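Local atomic coordinates of sterol regulatory element-binding protein cleavage-activating protein (Schizosaccharomyces pombe, PDB entry 4YHC), a protein that acts as an escort required for processing of the membrane-bound transcription factor sre1 when sterol or oxygen is low, this chain being its WD40 domain. Residues D95-L100 with L109-H114. The protein carries 9 engineered substitutions. Residues are numbered along the deposited sequence; the frame is centred on the assembly and turned at random.
Sequences DTLFIL and LQHSYH
Leu97 and His111 form an antiparallel hydrogen-bonded pair: Leu97 N reaches His111 O at 2.8 Å along a nearly straight path (178° at the hydrogen), and His111 N returns a bond to Leu97 O. At the next hydrogen-bonded pair, Ile99 N donates to Leu109 O at 2.9 Å, while the reverse bond is weak. The tight part lies on the face carrying Leu97, Ile99 and Leu109. Here Leu109 CD2 sits 3.8 Å from Leu97 CD1 and also touches Ile99 CG1, and Ile163 of strand 161-170 packs on both leucines. With its CG between backbone N and carbonyl carbon (chi1 79°), Leu97 rests that branch point alongside His111 CB. Shortening Leu97 to alanine removes CG and both methyls, which is likely to take one apolar neighbour from Leu109 CD2 and open a gap toward Ile163. The solvent side is marked by exposed Gln110 and Ser112: Thr96 OG1 and Ser112 OG stay 4.1 Å apart, too far to bond, and the extended Gln110 turns its amide 47° from the Phe98 ring. Thr96 itself is buried, its CG2 over one face of that ring. Beyond the strand, Tyr113 N bonds Asp95 O at 2.9 Å from above the carbonyl plane, its ring tucks CE1 within 3.2 Å of Thr96 N, and its hydroxyl bonds Ser93 O. The nearly antiparallel hairpin 96-101/106-112 supplies the outer two strands of a four-stranded WD40 beta-propeller blade, largely within predicted WD repeat 2, and Ile163 belongs to the neighbouring blade.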
loop_
_atom_site.group_PDB
_atom_site.type_symbol
_atom_site.label_atom_id
_atom_site.label_comp_id
_atom_site.label_asym_id
_atom_site.label_seq_id
_atom_site.Cartn_x
_atom_site.Cartn_y
_atom_site.Cartn_z
ATOM N N ASP A 95 9.664 3.507 23.478
ATOM C CA ASP A 95 10.197 2.386 24.253
ATOM C C ASP A 95 9.266 1.213 24.451
ATOM O O ASP A 95 9.662 0.225 25.074
ATOM C CB ASP A 95 10.698 2.843 25.638
ATOM C CG ASP A 95 9.652 3.535 26.473
ATOM O OD1 ASP A 95 8.448 3.259 26.345
ATOM O OD2 ASP A 95 10.056 4.396 27.287
ATOM N N THR A 96 8.045 1.278 23.915
ATOM C CA THR A 96 7.067 0.203 24.194
ATOM C C THR A 96 6.265 -0.192 22.972
ATOM O O THR A 96 5.871 0.675 22.163
ATOM C CB THR A 96 6.126 0.700 25.297
ATOM O OG1 THR A 96 6.897 1.377 26.298
ATOM C CG2 THR A 96 5.336 -0.414 25.929
ATOM N N LEU A 97 6.005 -1.488 22.842
ATOM C CA LEU A 97 5.068 -1.961 21.861
ATOM C C LEU A 97 3.813 -2.489 22.531
ATOM O O LEU A 97 3.841 -3.094 23.644
ATOM C CB LEU A 97 5.717 -2.975 20.921
ATOM C CG LEU A 97 5.909 -4.406 21.371
ATOM C CD1 LEU A 97 4.755 -5.334 21.060
ATOM C CD2 LEU A 97 7.172 -4.942 20.696
ATOM N N PHE A 98 2.705 -2.223 21.863
ATOM C CA PHE A 98 1.407 -2.571 22.343
ATOM C C PHE A 98 0.680 -3.325 21.263
ATOM O O PHE A 98 0.585 -2.856 20.141
ATOM C CB PHE A 98 0.640 -1.283 22.630
ATOM C CG PHE A 98 1.332 -0.274 23.532
ATOM C CD1 PHE A 98 2.137 0.707 23.024
ATOM C CD2 PHE A 98 1.027 -0.210 24.896
ATOM C CE1 PHE A 98 2.699 1.692 23.810
ATOM C CE2 PHE A 98 1.570 0.792 25.705
ATOM C CZ PHE A 98 2.434 1.735 25.163
ATOM N N ILE A 99 0.090 -4.460 21.583
ATOM C CA ILE A 99 -0.629 -5.290 20.625
ATOM C C ILE A 99 -2.080 -5.316 21.044
ATOM O O ILE A 99 -2.401 -5.853 22.149
ATOM C CB ILE A 99 -0.157 -6.756 20.611
ATOM C CG1 ILE A 99 1.344 -6.865 20.318
ATOM C CG2 ILE A 99 -1.010 -7.589 19.654
ATOM C CD1 ILE A 99 1.810 -6.235 19.041
ATOM N N LEU A 100 -2.933 -4.737 20.197
ATOM C CA LEU A 100 -4.364 -4.695 20.429
ATOM C C LEU A 100 -5.173 -5.567 19.522
ATOM O O LEU A 100 -4.964 -5.635 18.294
ATOM C CB LEU A 100 -4.900 -3.294 20.309
ATOM C CG LEU A 100 -4.379 -2.284 21.331
ATOM C CD1 LEU A 100 -3.841 -1.121 20.531
ATOM C CD2 LEU A 100 -5.427 -1.799 22.352
ATOM N N LEU A 109 -1.120 -7.324 24.835
ATOM C CA LEU A 109 0.274 -7.432 25.236
ATOM C C LEU A 109 0.920 -6.076 25.187
ATOM O O LEU A 109 0.559 -5.201 24.355
ATOM C CB LEU A 109 0.995 -8.457 24.345
ATOM C CG LEU A 109 2.495 -8.650 24.476
ATOM C CD1 LEU A 109 2.873 -10.043 24.051
ATOM C CD2 LEU A 109 3.278 -7.668 23.624
ATOM N N GLN A 110 1.841 -5.891 26.117
ATOM C CA GLN A 110 2.695 -4.725 26.173
ATOM C C GLN A 110 4.104 -5.202 26.443
ATOM O O GLN A 110 4.289 -6.038 27.304
ATOM C CB GLN A 110 2.206 -3.806 27.253
ATOM C CG GLN A 110 3.053 -2.581 27.480
ATOM C CD GLN A 110 2.473 -1.715 28.573
ATOM O OE1 GLN A 110 1.292 -1.761 28.805
ATOM N NE2 GLN A 110 3.295 -0.899 29.213
ATOM N N HIS A 111 5.099 -4.637 25.752
ATOM C CA HIS A 111 6.466 -5.154 25.778
ATOM C C HIS A 111 7.448 -4.047 25.528
ATOM O O HIS A 111 7.286 -3.301 24.548
ATOM C CB HIS A 111 6.677 -6.223 24.708
ATOM C CG HIS A 111 7.976 -6.947 24.838
ATOM N ND1 HIS A 111 8.134 -8.035 25.670
ATOM C CD2 HIS A 111 9.176 -6.751 24.233
ATOM C CE1 HIS A 111 9.378 -8.480 25.574
ATOM N NE2 HIS A 111 10.034 -7.707 24.717
ATOM N N SER A 112 8.491 -3.936 26.376
ATOM C CA SER A 112 9.408 -2.820 26.212
ATOM C C SER A 112 10.578 -3.183 25.290
ATOM O O SER A 112 10.948 -4.335 25.210
ATOM C CB SER A 112 9.817 -2.286 27.558
ATOM O OG SER A 112 8.643 -1.776 28.159
ATOM N N TYR A 113 11.090 -2.222 24.519
ATOM C CA TYR A 113 11.934 -2.581 23.379
ATOM C C TYR A 113 12.933 -1.472 23.182
ATOM O O TYR A 113 12.629 -0.308 23.479
ATOM C CB TYR A 113 11.080 -2.884 22.097
ATOM C CG TYR A 113 10.674 -1.646 21.336
ATOM C CD1 TYR A 113 9.550 -0.899 21.699
ATOM C CD2 TYR A 113 11.429 -1.210 20.275
ATOM C CE1 TYR A 113 9.237 0.264 21.069
ATOM C CE2 TYR A 113 11.107 -0.074 19.632
ATOM C CZ TYR A 113 10.028 0.676 20.036
ATOM O OH TYR A 113 9.752 1.847 19.340
ATOM N N HIS A 114 14.137 -1.838 22.730
ATOM C CA HIS A 114 15.197 -0.853 22.433
ATOM C C HIS A 114 14.986 -0.265 21.009
ATOM O O HIS A 114 14.687 -0.978 20.046
ATOM C CB HIS A 114 16.630 -1.443 22.630
ATOM C CG HIS A 114 17.098 -1.498 24.070
ATOM N ND1 HIS A 114 17.318 -0.370 24.838
ATOM C CD2 HIS A 114 17.399 -2.552 24.875
ATOM C CE1 HIS A 114 17.724 -0.723 26.045
ATOM N NE2 HIS A 114 17.785 -2.041 26.094
#